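Local structure of polyporopepsin (1WKR) at residues G209-G214 with T311-F316; W189-S194 with K325-A330. The protein cleaves proteins as a pepsin-like aspartic endopeptidase with broad specificity and milk-clotting activity, and is here bound to the inhibitor pepstatin. One frame throughout, in Å; residues are numbered along the deposited sequence.

In the fold
Both contacts are buried and mainly apolar, but contact 1 lies deeper, its centre about 6 Å from the centre of the chain against about 13 Å for contact 2. Their own centres are about 11 Å apart. They share a sheet: strand 207-211 of contact 1 pairs with strand 190-197 of contact 2, with backbone hydrogen bonds I191 N to G209 O and V211 N to W189 O. Contact 1 sets one leucine behind an active-site loop whose polar groups face the inhibitor and the other catalytic loop. Contact 2 packs two strands of different sheets, and at its margin R326 is partly exposed and carries charge. F312 and L329 touch where the two contacts adjoin.

Contact 1 of 2, residues G209-G214 with T311-F316; sequences GIVDTG and TFLERF
L313, which meets V211 and T213 across the contact, places its CD2 at the edge of the F312 phenyl ring, in the ring plane. One face of that ring carries F316 CD2, 3.6 Å above the plane and offset toward the rim. A second flat group, the carboxylate of D212, receives a hydrogen bond on OD1 from G214 N at 2.8 Å, from well above the carboxylate plane (59° out of it), closing an Asx turn. Across the segments the two methyls of L313 go to different side chains. L313 CD2 lies 3.9 Å from V211 CG1, while the other methyl, CD1, reaches T213 CG2 at 3.7 Å and also passes 4.2 Å from D212 C, over the backbone of the loop. V211 CG1 stands anti to its backbone N (chi1 -179°), which brings it against both leucine methyls. T213 divides its two branches: with chi1 at 58°, CG2 faces L313 and OG1 is left to hydrogen-bond with V31 O and T33 N. T33 OG1 in turn hydrogen-bonds to V211 O, giving the crossed threonine bonds known in aspartic proteases as the fireman's grip. D212, T213 and G214 form the catalytic Asp-Thr-Gly motif; the side chain of D212 comes within about 3 Å of that of D32, the other active-site aspartate, and its OD2 hydrogen-bonds to T215 OG1 and to a modified side chain of the bound peptide inhibitor. The chemistry thus splits by side: L313 offers V211 and T213 nothing but methyl groups, and Y320 of strand 316-321 packs on all three, whereas directional polar bonds fix the carboxylate and hold the two catalytic loops together.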
loop_
_atom_site.group_PDB
_atom_site.type_symbol
_atom_site.label_atom_id
_atom_site.label_comp_id
_atom_site.label_asym_id
_atom_site.label_seq_id
_atom_site.Cartn_x
_atom_site.Cartn_y
_atom_site.Cartn_z
ATOM N N GLY A 209 -13.484 4.067 1.122
ATOM C CA GLY A 209 -12.102 4.404 0.748
ATOM C C GLY A 209 -11.304 3.147 0.649
ATOM O O GLY A 209 -11.893 2.039 0.621
ATOM N N ILE A 210 -9.993 3.245 0.537
ATOM C CA ILE A 210 -9.186 2.065 0.266
ATOM C C ILE A 210 -8.006 1.926 1.190
ATOM O O ILE A 210 -7.605 2.886 1.853
ATOM C CB ILE A 210 -8.718 2.024 -1.222
ATOM C CG1 ILE A 210 -7.598 3.050 -1.496
ATOM C CG2 ILE A 210 -9.914 2.237 -2.166
ATOM C CD1 ILE A 210 -6.955 2.929 -2.881
ATOM N N VAL A 211 -7.482 0.712 1.261
ATOM C CA VAL A 211 -6.266 0.379 2.042
ATOM C C VAL A 211 -5.188 0.087 1.050
ATOM O O VAL A 211 -5.308 -0.861 0.240
ATOM C CB VAL A 211 -6.562 -0.810 2.975
ATOM C CG1 VAL A 211 -5.299 -1.121 3.787
ATOM C CG2 VAL A 211 -7.748 -0.533 3.885
ATOM N N ASP A 212 -4.130 0.877 1.069
ATOM C CA ASP A 212 -3.167 0.882 -0.041
ATOM C C ASP A 212 -1.741 0.964 0.512
ATOM O O ASP A 212 -1.277 2.025 0.914
ATOM C CB ASP A 212 -3.468 2.049 -0.980
ATOM C CG ASP A 212 -2.605 2.019 -2.168
ATOM O OD1 ASP A 212 -1.813 1.078 -2.399
ATOM O OD2 ASP A 212 -2.683 3.006 -3.032
ATOM N N THR A 213 -1.009 -0.142 0.409
ATOM C CA THR A 213 0.396 -0.173 0.774
ATOM C C THR A 213 1.250 0.771 -0.053
ATOM O O THR A 213 2.343 1.130 0.385
ATOM C CB THR A 213 0.971 -1.596 0.635
ATOM O OG1 THR A 213 0.794 -2.046 -0.722
ATOM C CG2 THR A 213 0.279 -2.620 1.580
ATOM N N GLY A 214 0.803 1.085 -1.293
ATOM C CA GLY A 214 1.558 1.903 -2.259
ATOM C C GLY A 214 1.157 3.345 -2.265
ATOM O O GLY A 214 1.493 4.095 -3.209
ATOM N N THR A 311 1.841 4.608 5.991
ATOM C CA THR A 311 2.072 5.188 7.296
ATOM C C THR A 311 1.034 4.710 8.291
ATOM O O THR A 311 1.324 4.629 9.501
ATOM C CB THR A 311 2.121 6.715 7.228
ATOM O OG1 THR A 311 0.962 7.198 6.452
ATOM C CG2 THR A 311 3.420 7.232 6.620
ATOM N N PHE A 312 -0.177 4.361 7.844
ATOM C CA PHE A 312 -1.167 3.728 8.692
ATOM C C PHE A 312 -0.791 2.264 8.922
ATOM O O PHE A 312 -0.842 1.759 10.078
ATOM C CB PHE A 312 -2.541 3.842 7.976
ATOM C CG PHE A 312 -3.695 3.152 8.696
ATOM C CD1 PHE A 312 -4.011 1.826 8.428
ATOM C CD2 PHE A 312 -4.498 3.837 9.590
ATOM C CE1 PHE A 312 -5.074 1.204 9.041
ATOM C CE2 PHE A 312 -5.586 3.188 10.209
ATOM C CZ PHE A 312 -5.830 1.862 9.933
ATOM N N LEU A 313 -0.396 1.560 7.864
ATOM C CA LEU A 313 -0.105 0.134 7.941
ATOM C C LEU A 313 1.160 -0.184 8.669
ATOM O O LEU A 313 1.384 -1.315 9.098
ATOM C CB LEU A 313 -0.087 -0.438 6.530
ATOM C CG LEU A 313 -1.432 -0.332 5.805
ATOM C CD1 LEU A 313 -1.290 -0.663 4.332
ATOM C CD2 LEU A 313 -2.474 -1.229 6.455
ATOM N N GLU A 314 2.064 0.809 8.893
ATOM C CA GLU A 314 3.175 0.611 9.801
ATOM C C GLU A 314 2.728 0.317 11.233
ATOM O O GLU A 314 3.512 -0.170 12.043
ATOM C CB GLU A 314 4.128 1.806 9.781
ATOM C CG GLU A 314 5.001 1.899 8.543
ATOM C CD GLU A 314 5.799 3.167 8.467
ATOM O OE1 GLU A 314 5.203 4.239 8.753
ATOM O OE2 GLU A 314 6.975 3.152 8.122
ATOM N N ARG A 315 1.469 0.639 11.538
ATOM C CA ARG A 315 0.905 0.460 12.877
ATOM C C ARG A 315 -0.133 -0.640 12.964
ATOM O O ARG A 315 -0.565 -0.949 14.085
ATOM C CB ARG A 315 0.331 1.774 13.360
ATOM C CG ARG A 315 1.322 2.931 13.424
ATOM C CD ARG A 315 2.419 2.718 14.433
ATOM N NE ARG A 315 3.441 3.789 14.469
ATOM C CZ ARG A 315 3.832 4.379 15.566
ATOM N NH1 ARG A 315 3.245 4.241 16.761
ATOM N NH2 ARG A 315 4.863 5.262 15.474
ATOM N N PHE A 316 -0.576 -1.232 11.852
ATOM C CA PHE A 316 -1.628 -2.250 11.845
ATOM C C PHE A 316 -1.289 -3.323 10.888
ATOM O O PHE A 316 -0.900 -3.060 9.723
ATOM C CB PHE A 316 -2.978 -1.609 11.504
ATOM C CG PHE A 316 -3.382 -0.553 12.521
ATOM C CD1 PHE A 316 -3.877 -0.942 13.760
ATOM C CD2 PHE A 316 -3.231 0.794 12.254
ATOM C CE1 PHE A 316 -4.178 -0.028 14.711
ATOM C CE2 PHE A 316 -3.565 1.723 13.245
ATOM C CZ PHE A 316 -4.009 1.303 14.445
#

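Contact 2 of 2, residues W189-S194 with K325-A330; sequences WGINQS and KRLGLA. Unlike the reference sequence in segment 189-194: S194 (reference Thr).
L327 packs against I191 and W189 through CB and both methyls. Its CB lies 3.8 Å from I191 CG2. A chi1 of -178° extends CG opposite the backbone N, carrying the branch toward I191 and W189. There the methyls separate: CD1 goes to W189 CB at 4.1 Å, and CD2 stays by I191 CG2 at 4.2 Å. I191 uses only this gamma methyl in the contact. The W189 indole runs on past L327, and its CZ3 comes 3.6 Å from R326 O, approached obliquely. W189 NE1 hydrogen-bonds to V107 O, and Y320 meets the indole edge-to-face, which together would limit how the ring can turn. The CB of R326 points away from 189-194, and its NE forms a salt bridge with D321, beside a cation-pi contact with Y176; K325 and R326 facing D321 form a G1 beta bulge. In the fold, strand 326-331 runs antiparallel between strands 316-321 and 175-178, in the sheet that joins the two lobes of pepsin-like enzymes. Strand 190-197 belongs to a different sheet, paired with strand 207-211, whose V211 also touches both I191 and L327.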
loop_
_atom_site.group_PDB
_atom_site.type_symbol
_atom_site.label_atom_id
_atom_site.label_comp_id
_atom_site.label_asym_id
_atom_site.label_seq_id
_atom_site.Cartn_x
_atom_site.Cartn_y
_atom_site.Cartn_z
ATOM N N TRP A 189 -8.928 -2.623 -2.655
ATOM C CA TRP A 189 -9.179 -3.196 -1.318
ATOM C C TRP A 189 -9.917 -2.127 -0.541
ATOM O O TRP A 189 -9.355 -1.384 0.277
ATOM C CB TRP A 189 -7.851 -3.607 -0.649
ATOM C CG TRP A 189 -7.319 -4.853 -1.350
ATOM C CD1 TRP A 189 -6.303 -4.914 -2.267
ATOM C CD2 TRP A 189 -7.812 -6.175 -1.226
ATOM N NE1 TRP A 189 -6.124 -6.222 -2.710
ATOM C CE2 TRP A 189 -7.067 -7.001 -2.084
ATOM C CE3 TRP A 189 -8.822 -6.752 -0.440
ATOM C CZ2 TRP A 189 -7.292 -8.357 -2.185
ATOM C CZ3 TRP A 189 -9.026 -8.101 -0.525
ATOM C CH2 TRP A 189 -8.280 -8.898 -1.383
ATOM N N GLY A 190 -11.215 -2.000 -0.881
ATOM C CA GLY A 190 -12.066 -0.874 -0.390
ATOM C C GLY A 190 -12.865 -1.287 0.782
ATOM O O GLY A 190 -13.438 -2.388 0.834
ATOM N N ILE A 191 -12.925 -0.397 1.768
ATOM C CA ILE A 191 -13.674 -0.631 2.986
ATOM C C ILE A 191 -14.478 0.629 3.337
ATOM O O ILE A 191 -14.219 1.708 2.814
ATOM C CB ILE A 191 -12.750 -1.007 4.194
ATOM C CG1 ILE A 191 -11.828 0.165 4.572
ATOM C CG2 ILE A 191 -11.898 -2.248 3.843
ATOM C CD1 ILE A 191 -11.045 -0.065 5.836
ATOM N N ASN A 192 -15.427 0.466 4.249
ATOM C CA ASN A 192 -16.069 1.573 4.895
ATOM C C ASN A 192 -15.445 1.862 6.240
ATOM O O ASN A 192 -15.135 0.907 6.969
ATOM C CB ASN A 192 -17.575 1.261 5.053
ATOM C CG ASN A 192 -18.217 0.976 3.706
ATOM O OD1 ASN A 192 -18.967 -0.117 3.626
ATOM N ND2 ASN A 192 -18.000 1.683 2.736
ATOM N N GLN A 193 -15.250 3.143 6.581
ATOM C CA GLN A 193 -14.757 3.470 7.920
ATOM C C GLN A 193 -15.219 4.872 8.276
ATOM O O GLN A 193 -15.618 5.639 7.379
ATOM C CB GLN A 193 -13.208 3.393 7.999
ATOM C CG GLN A 193 -12.514 4.628 7.478
ATOM C CD GLN A 193 -10.993 4.445 7.394
ATOM O OE1 GLN A 193 -10.461 3.387 7.732
ATOM N NE2 GLN A 193 -10.306 5.499 6.970
ATOM N N SER A 194 -15.080 5.248 9.540
ATOM C CA SER A 194 -15.138 6.622 9.974
ATOM C C SER A 194 -13.867 6.952 10.734
ATOM O O SER A 194 -13.150 6.057 11.179
ATOM C CB SER A 194 -16.371 6.879 10.839
ATOM O OG SER A 194 -16.174 6.236 12.087
ATOM N N LYS A 325 -13.486 -12.011 -0.071
ATOM C CA LYS A 325 -13.751 -10.617 -0.408
ATOM C C LYS A 325 -13.944 -9.739 0.831
ATOM O O LYS A 325 -14.965 -9.114 1.083
ATOM C CB LYS A 325 -14.965 -10.435 -1.361
ATOM C CG LYS A 325 -14.730 -11.049 -2.769
ATOM C CD LYS A 325 -13.668 -10.346 -3.533
ATOM C CE LYS A 325 -13.884 -8.816 -3.737
ATOM N NZ LYS A 325 -15.185 -8.566 -4.568
ATOM N N ARG A 326 -12.873 -9.730 1.654
ATOM C CA ARG A 326 -12.898 -9.004 2.922
ATOM C C ARG A 326 -11.485 -8.518 3.210
ATOM O O ARG A 326 -10.488 -9.012 2.671
ATOM C CB ARG A 326 -13.485 -9.882 4.060
ATOM C CG ARG A 326 -12.601 -11.047 4.417
ATOM C CD ARG A 326 -13.196 -11.933 5.496
ATOM N NE ARG A 326 -12.308 -13.019 5.881
ATOM C CZ ARG A 326 -12.405 -13.723 6.989
ATOM N NH1 ARG A 326 -13.401 -13.540 7.831
ATOM N NH2 ARG A 326 -11.453 -14.649 7.263
ATOM N N LEU A 327 -11.416 -7.570 4.163
ATOM C CA LEU A 327 -10.145 -7.019 4.618
ATOM C C LEU A 327 -10.100 -7.124 6.119
ATOM O O LEU A 327 -11.070 -6.810 6.804
ATOM C CB LEU A 327 -10.062 -5.543 4.154
ATOM C CG LEU A 327 -8.719 -4.913 4.557
ATOM C CD1 LEU A 327 -8.065 -4.190 3.369
ATOM C CD2 LEU A 327 -8.744 -4.137 5.825
ATOM N N GLY A 328 -8.962 -7.619 6.618
ATOM C CA GLY A 328 -8.748 -7.715 8.057
ATOM C C GLY A 328 -7.680 -6.772 8.561
ATOM O O GLY A 328 -6.718 -6.425 7.847
ATOM N N LEU A 329 -7.850 -6.309 9.796
ATOM C CA LEU A 329 -6.877 -5.445 10.469
ATOM C C LEU A 329 -6.696 -5.897 11.890
ATOM O O LEU A 329 -7.655 -6.373 12.553
ATOM C CB LEU A 329 -7.342 -3.979 10.449
ATOM C CG LEU A 329 -6.413 -2.933 10.460
ATOM C CD1 LEU A 329 -5.620 -2.785 9.106
ATOM C CD2 LEU A 329 -6.976 -1.545 10.781
ATOM N N ALA A 330 -5.473 -5.718 12.392
ATOM C CA ALA A 330 -5.133 -6.025 13.802
ATOM C C ALA A 330 -4.085 -5.059 14.254
ATOM O O ALA A 330 -3.266 -4.505 13.461
ATOM C CB ALA A 330 -4.625 -7.457 13.964
#